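Local coordinates for protein mannose-6-phosphate isomerase (Bacillus subtilis, PDB 1QWR) that probably catalyses, as a zinc-dependent type 1 enzyme, the reversible isomerisation of D-mannose 6-phosphate to D-fructose 6-phosphate, at residues A[9-14]-A[42-47]; A[27-32]-A[291-296]. One frame throughout, in Å; residues are numbered along the deposited sequence.

Contact 1. Residues A[9-14]-A[42-47]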
loop_
_atom_site.group_PDB
_atom_site.type_symbol
_atom_site.label_atom_id
_atom_site.label_comp_id
_atom_site.label_asym_id
_atom_site.label_seq_id
_atom_site.Cartn_x
_atom_site.Cartn_y
_atom_site.Cartn_z
ATOM N N ILE A 9 3.792 18.188 1.914
ATOM C CA ILE A 9 5.137 17.671 1.637
ATOM C C ILE A 9 4.997 16.632 0.534
ATOM O O ILE A 9 4.515 15.532 0.791
ATOM C CB ILE A 9 5.739 17.017 2.908
ATOM C CG1 ILE A 9 5.800 18.050 4.033
ATOM C CG2 ILE A 9 7.131 16.415 2.608
ATOM C CD1 ILE A 9 6.005 17.422 5.407
ATOM N N PHE A 10 5.409 16.973 -0.684
ATOM C CA PHE A 10 5.285 16.042 -1.799
ATOM C C PHE A 10 6.473 15.105 -1.831
ATOM O O PHE A 10 7.586 15.482 -1.445
ATOM C CB PHE A 10 5.167 16.805 -3.125
ATOM C CG PHE A 10 3.825 17.459 -3.322
ATOM C CD1 PHE A 10 2.832 16.832 -4.075
ATOM C CD2 PHE A 10 3.539 18.676 -2.712
ATOM C CE1 PHE A 10 1.557 17.411 -4.205
ATOM C CE2 PHE A 10 2.267 19.269 -2.835
ATOM C CZ PHE A 10 1.277 18.629 -3.582
ATOM N N LEU A 11 6.223 13.883 -2.288
ATOM C CA LEU A 11 7.241 12.847 -2.347
ATOM C C LEU A 11 7.517 12.379 -3.763
ATOM O O LEU A 11 6.607 12.185 -4.554
ATOM C CB LEU A 11 6.811 11.644 -1.491
ATOM C CG LEU A 11 6.603 12.130 -0.051
ATOM C CD1 LEU A 11 5.943 11.083 0.795
ATOM C CD2 LEU A 11 7.975 12.533 0.508
ATOM N N THR A 12 8.791 12.186 -4.062
ATOM C CA THR A 12 9.192 11.709 -5.380
ATOM C C THR A 12 9.170 10.200 -5.334
ATOM O O THR A 12 9.793 9.595 -4.466
ATOM C CB THR A 12 10.608 12.148 -5.717
ATOM O OG1 THR A 12 10.632 13.572 -5.827
ATOM C CG2 THR A 12 11.063 11.504 -7.047
ATOM N N PRO A 13 8.470 9.568 -6.281
ATOM C CA PRO A 13 8.373 8.105 -6.330
ATOM C C PRO A 13 9.662 7.315 -6.601
ATOM O O PRO A 13 10.566 7.767 -7.309
ATOM C CB PRO A 13 7.312 7.864 -7.401
ATOM C CG PRO A 13 7.431 9.051 -8.306
ATOM C CD PRO A 13 7.693 10.203 -7.359
ATOM N N VAL A 14 9.700 6.119 -6.027
ATOM C CA VAL A 14 10.794 5.164 -6.158
ATOM C C VAL A 14 10.158 3.984 -6.893
ATOM O O VAL A 14 8.984 3.697 -6.660
ATOM C CB VAL A 14 11.247 4.682 -4.765
ATOM C CG1 VAL A 14 12.254 3.547 -4.887
ATOM C CG2 VAL A 14 11.850 5.853 -4.001
ATOM N N TRP A 42 6.948 2.703 -4.972
ATOM C CA TRP A 42 6.996 2.946 -3.531
ATOM C C TRP A 42 6.750 4.463 -3.496
ATOM O O TRP A 42 7.655 5.281 -3.718
ATOM C CB TRP A 42 8.380 2.542 -2.992
ATOM C CG TRP A 42 8.548 1.027 -2.994
ATOM C CD1 TRP A 42 7.891 0.123 -3.786
ATOM C CD2 TRP A 42 9.430 0.257 -2.158
ATOM N NE1 TRP A 42 8.309 -1.165 -3.490
ATOM C CE2 TRP A 42 9.252 -1.104 -2.495
ATOM C CE3 TRP A 42 10.352 0.593 -1.159
ATOM C CZ2 TRP A 42 9.962 -2.132 -1.861
ATOM C CZ3 TRP A 42 11.059 -0.429 -0.526
ATOM C CH2 TRP A 42 10.857 -1.773 -0.884
ATOM N N ALA A 43 5.485 4.800 -3.241
ATOM C CA ALA A 43 4.946 6.166 -3.292
ATOM C C ALA A 43 5.144 7.045 -2.062
ATOM O O ALA A 43 5.527 8.207 -2.173
ATOM C CB ALA A 43 3.448 6.062 -3.655
ATOM N N ILE A 44 4.824 6.517 -0.897
ATOM C CA ILE A 44 5.119 7.247 0.342
ATOM C C ILE A 44 5.929 6.174 1.078
ATOM O O ILE A 44 5.394 5.185 1.570
ATOM C CB ILE A 44 3.866 7.634 1.138
ATOM C CG1 ILE A 44 3.028 8.657 0.332
ATOM C CG2 ILE A 44 4.287 8.298 2.467
ATOM C CD1 ILE A 44 1.812 8.048 -0.428
ATOM N N SER A 45 7.240 6.354 1.119
ATOM C CA SER A 45 8.090 5.340 1.715
ATOM C C SER A 45 9.220 5.866 2.562
ATOM O O SER A 45 9.850 6.860 2.207
ATOM C CB SER A 45 8.706 4.487 0.587
ATOM O OG SER A 45 9.836 3.712 1.016
ATOM N N ALA A 46 9.457 5.197 3.687
ATOM C CA ALA A 46 10.600 5.502 4.534
ATOM C C ALA A 46 11.352 4.174 4.704
ATOM O O ALA A 46 12.170 4.003 5.621
ATOM C CB ALA A 46 10.173 6.038 5.894
ATOM N N HIS A 47 11.087 3.217 3.824
ATOM C CA HIS A 47 11.788 1.943 3.966
ATOM C C HIS A 47 13.222 2.126 3.468
ATOM O O HIS A 47 13.444 2.732 2.425
ATOM C CB HIS A 47 11.089 0.823 3.180
ATOM C CG HIS A 47 11.531 -0.546 3.600
ATOM N ND1 HIS A 47 12.722 -1.109 3.181
ATOM C CD2 HIS A 47 11.001 -1.410 4.496
ATOM C CE1 HIS A 47 12.905 -2.258 3.806
ATOM N NE2 HIS A 47 11.877 -2.465 4.611
HETATM O O HOH W 1 5.910 9.386 -4.611
#

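Contact 2. Residues A[27-32]-A[291-296]. With ACT (acetate ion), chain F; FMT (formic acid), chain G.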
loop_
_atom_site.group_PDB
_atom_site.type_symbol
_atom_site.label_atom_id
_atom_site.label_comp_id
_atom_site.label_asym_id
_atom_site.label_seq_id
_atom_site.Cartn_x
_atom_site.Cartn_y
_atom_site.Cartn_z
ATOM N N ASP A 27 2.049 4.268 -18.414
ATOM C CA ASP A 27 0.869 4.504 -19.271
ATOM C C ASP A 27 -0.315 5.216 -18.596
ATOM O O ASP A 27 -0.999 6.036 -19.217
ATOM C CB ASP A 27 0.356 3.170 -19.873
ATOM C CG ASP A 27 1.418 2.437 -20.701
ATOM O OD1 ASP A 27 2.278 3.098 -21.317
ATOM O OD2 ASP A 27 1.379 1.186 -20.747
ATOM N N ARG A 28 -0.553 4.921 -17.326
ATOM C CA ARG A 28 -1.685 5.513 -16.632
ATOM C C ARG A 28 -1.357 6.650 -15.672
ATOM O O ARG A 28 -2.231 7.464 -15.369
ATOM C CB ARG A 28 -2.446 4.404 -15.905
ATOM C CG ARG A 28 -2.719 3.239 -16.834
ATOM C CD ARG A 28 -3.584 2.171 -16.217
ATOM N NE ARG A 28 -4.903 2.679 -15.855
ATOM C CZ ARG A 28 -5.952 1.901 -15.616
ATOM N NH1 ARG A 28 -5.827 0.584 -15.708
ATOM N NH2 ARG A 28 -7.114 2.438 -15.281
ATOM N N PHE A 29 -0.109 6.724 -15.207
ATOM C CA PHE A 29 0.285 7.784 -14.277
ATOM C C PHE A 29 1.372 8.719 -14.837
ATOM O O PHE A 29 1.775 9.686 -14.168
ATOM C CB PHE A 29 0.769 7.168 -12.944
ATOM C CG PHE A 29 -0.336 6.569 -12.110
ATOM C CD1 PHE A 29 -1.084 7.362 -11.251
ATOM C CD2 PHE A 29 -0.673 5.224 -12.237
ATOM C CE1 PHE A 29 -2.165 6.834 -10.527
ATOM C CE2 PHE A 29 -1.745 4.690 -11.525
ATOM C CZ PHE A 29 -2.494 5.490 -10.672
ATOM N N GLY A 30 1.850 8.434 -16.051
ATOM C CA GLY A 30 2.873 9.274 -16.653
ATOM C C GLY A 30 4.260 9.176 -16.039
ATOM O O GLY A 30 5.155 9.998 -16.332
ATOM N N TYR A 31 4.465 8.171 -15.199
ATOM C CA TYR A 31 5.765 7.993 -14.556
ATOM C C TYR A 31 6.870 7.486 -15.483
ATOM O O TYR A 31 6.626 6.730 -16.421
ATOM C CB TYR A 31 5.671 6.974 -13.415
ATOM C CG TYR A 31 4.776 7.343 -12.260
ATOM C CD1 TYR A 31 4.715 8.658 -11.779
ATOM C CD2 TYR A 31 4.050 6.356 -11.585
ATOM C CE1 TYR A 31 3.957 8.974 -10.643
ATOM C CE2 TYR A 31 3.298 6.665 -10.466
ATOM C CZ TYR A 31 3.258 7.970 -9.998
ATOM O OH TYR A 31 2.528 8.245 -8.867
ATOM N N SER A 32 8.099 7.886 -15.178
ATOM C CA SER A 32 9.267 7.414 -15.915
ATOM C C SER A 32 9.686 6.202 -15.131
ATOM O O SER A 32 10.108 6.336 -13.988
ATOM C CB SER A 32 10.396 8.442 -15.877
ATOM O OG SER A 32 10.081 9.534 -16.701
ATOM N N LEU A 291 -2.710 19.866 -7.808
ATOM C CA LEU A 291 -2.664 18.422 -7.569
ATOM C C LEU A 291 -3.017 17.699 -8.860
ATOM O O LEU A 291 -3.848 18.170 -9.625
ATOM C CB LEU A 291 -3.707 17.993 -6.523
ATOM C CG LEU A 291 -3.672 18.653 -5.159
ATOM C CD1 LEU A 291 -4.702 18.005 -4.271
ATOM C CD2 LEU A 291 -2.296 18.485 -4.576
ATOM N N LYS A 292 -2.408 16.544 -9.092
ATOM C CA LYS A 292 -2.711 15.773 -10.302
ATOM C C LYS A 292 -2.477 14.300 -10.003
ATOM O O LYS A 292 -1.720 13.943 -9.081
ATOM C CB LYS A 292 -1.782 16.201 -11.451
ATOM C CG LYS A 292 -0.314 15.689 -11.277
ATOM C CD LYS A 292 0.691 16.663 -11.840
ATOM C CE LYS A 292 2.110 16.080 -11.899
ATOM N NZ LYS A 292 2.540 15.285 -10.711
ATOM N N LYS A 293 -3.143 13.461 -10.797
ATOM C CA LYS A 293 -3.021 12.011 -10.726
ATOM C C LYS A 293 -1.527 11.654 -10.676
ATOM O O LYS A 293 -0.725 12.099 -11.511
ATOM C CB LYS A 293 -3.663 11.402 -11.989
ATOM C CG LYS A 293 -3.773 9.894 -11.980
ATOM C CD LYS A 293 -4.293 9.386 -13.311
ATOM C CE LYS A 293 -4.505 7.881 -13.273
ATOM N NZ LYS A 293 -4.994 7.389 -14.606
ATOM N N GLY A 294 -1.155 10.829 -9.703
ATOM C CA GLY A 294 0.234 10.449 -9.583
ATOM C C GLY A 294 0.981 11.182 -8.478
ATOM O O GLY A 294 2.108 10.804 -8.137
ATOM N N ASP A 295 0.399 12.248 -7.941
ATOM C CA ASP A 295 1.053 12.958 -6.823
ATOM C C ASP A 295 0.830 12.176 -5.525
ATOM O O ASP A 295 -0.239 11.587 -5.312
ATOM C CB ASP A 295 0.451 14.350 -6.585
ATOM C CG ASP A 295 0.886 15.383 -7.612
ATOM O OD1 ASP A 295 1.974 15.243 -8.204
ATOM O OD2 ASP A 295 0.125 16.351 -7.790
ATOM N N HIS A 296 1.844 12.185 -4.662
ATOM C CA HIS A 296 1.782 11.548 -3.352
ATOM C C HIS A 296 2.345 12.594 -2.400
ATOM O O HIS A 296 3.394 13.209 -2.683
ATOM C CB HIS A 296 2.631 10.285 -3.331
ATOM C CG HIS A 296 2.168 9.259 -4.313
ATOM N ND1 HIS A 296 1.021 8.510 -4.126
ATOM C CD2 HIS A 296 2.659 8.907 -5.523
ATOM C CE1 HIS A 296 0.827 7.738 -5.185
ATOM N NE2 HIS A 296 1.806 7.961 -6.050
HETATM C C ACT F . 10.120 6.456 -19.788
HETATM O O ACT F . 10.586 7.593 -19.500
HETATM O OXT ACT F . 9.946 5.528 -18.944
HETATM C CH3 ACT F . 9.509 6.285 -21.173
HETATM C C FMT G . -4.966 -3.245 -15.320
HETATM O O1 FMT G . -6.213 -3.013 -15.153
HETATM O O2 FMT G . -4.265 -2.171 -15.342
HETATM O O HOH W 2 -5.968 4.689 -13.768
#

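Contact 1. Residues A[9-14]-A[42-47]
Val14 and Trp42 form an antiparallel hydrogen-bonded pair in which each residue gives and receives one backbone bond. Val14 N donates to Trp42 O at 3.2 Å, with an N-H...O angle of 162°. The return bond, from Trp42 N to Val14 O, is shorter at 2.8 Å but less straight. Both side chains leave the same face of the sheet, and CB of Val14 lies 4.0 Å from CB of Trp42. Valine, branched at CB, suits such an extended backbone. The indole leads away from Val14: its NE1 bonds to Glu40 and its ring meets Lys16 in a cation-pi contact.

Further along, Leu11 reaches across to Ile44. Its CD1, carried outward by a chi2 of 170°, enters the fork of the isoleucine, 3.6 Å from CG2 and 3.8 Å from CG1 of Ile44, the two side chains crossing at about a right angle. Here the backbones stand further apart, and a water bridges them, donating to Leu11 O at 2.9 Å and to Ala43 O at 2.7 Å. Pro13, which has no N-H to offer, fits the interruption in strand 9-17 between these two zones.

Outside this shell, Ala43 and Ile44 both face Thr87 in a classic beta bulge, while Leu64 and Ile298 pack on Ile44. Further along 42-47, Ser45 OG accepts from His47 N in an ST turn. The side chain of Trp42 lies about 11 Å from the zinc ion, outside the coordination shell formed by His101, Glu119 and His176. Two carbonyls cannot bond each other directly; the water supplies a proton to each, so polar pairing continues past the point where the strands part.

Contact 2. Residues A[27-32]-A[291-296]
Lys293 stretches from a type II beta turn, Lys292 to Asp295, over the ring of Phe29 to the backbone carbonyl of Arg28. The lysine leaves CB pointing away from its own amide nitrogen (chi1 -173°) and stays extended to its tip. CG comes first, 3.7 Å from Phe29 CE1. CD passes Arg28 O, and CE, 3.1 Å from that same Arg28 O, also lies over the ring face in a CH-pi contact, 4.1 Å from the Phe29 centroid. At the tip NZ donates to Arg28 O at 2.9 Å and stands above the same ring, 9° off its normal, as a cation-pi partner. A lysine suits this place because its methylenes cover an aromatic face while its charge meets a backbone carbonyl. The like charge of Arg28 is close by, but its guanidinium is paired with Asp125, and a water accepts from NZ and, weakly, from Arg28 NH2.

At the backbone angles of Gly294 a CB would be jammed against the carbonyl O of Lys293, which calls for glycine; Tyr31 CE1 and Phe29 O would crowd it further. Tyr31 OH donates to Gly294 O at 2.7 Å and accepts from His296 NE2 at 2.9 Å, while ND1 of that imidazole bonds to Ser274, fixing its rotation. A phenylalanine in place of Tyr31 would probably leave Gly294 O without this donor and His296 NE2 without its acceptor. The turn is also tied internally: Lys292 N donates to Asp295 OD2, and Lys292 NZ forms a salt bridge with Asp295 OD1, 2.6 Å away, from above the carboxylate plane.

How the contacts relate
Along the chain the segments alternate: 9-14, 27-32, 42-47, then 291-296 far downstream. Helix 24-29 lies in the connection between the two antiparallel strands 9-17 and 38-44, whose pairing forms contact 1, and contact 2 packs that connection against the turn 292-295 of the C-terminal cupin domain. The centres are 13 Å apart, and His296 joins them. Its O probably accepts a hydrogen bond from Leu11 N at 2.9 Å, where strand 296-299 pairs with strand 9-17, and its ring packs on Ala43. Phe10 also touches Leu291. Strand 9-17 thus pairs with strands of both the catalytic and the C-terminal cupin domains, and this pairing brings together parts of the chain remote in sequence.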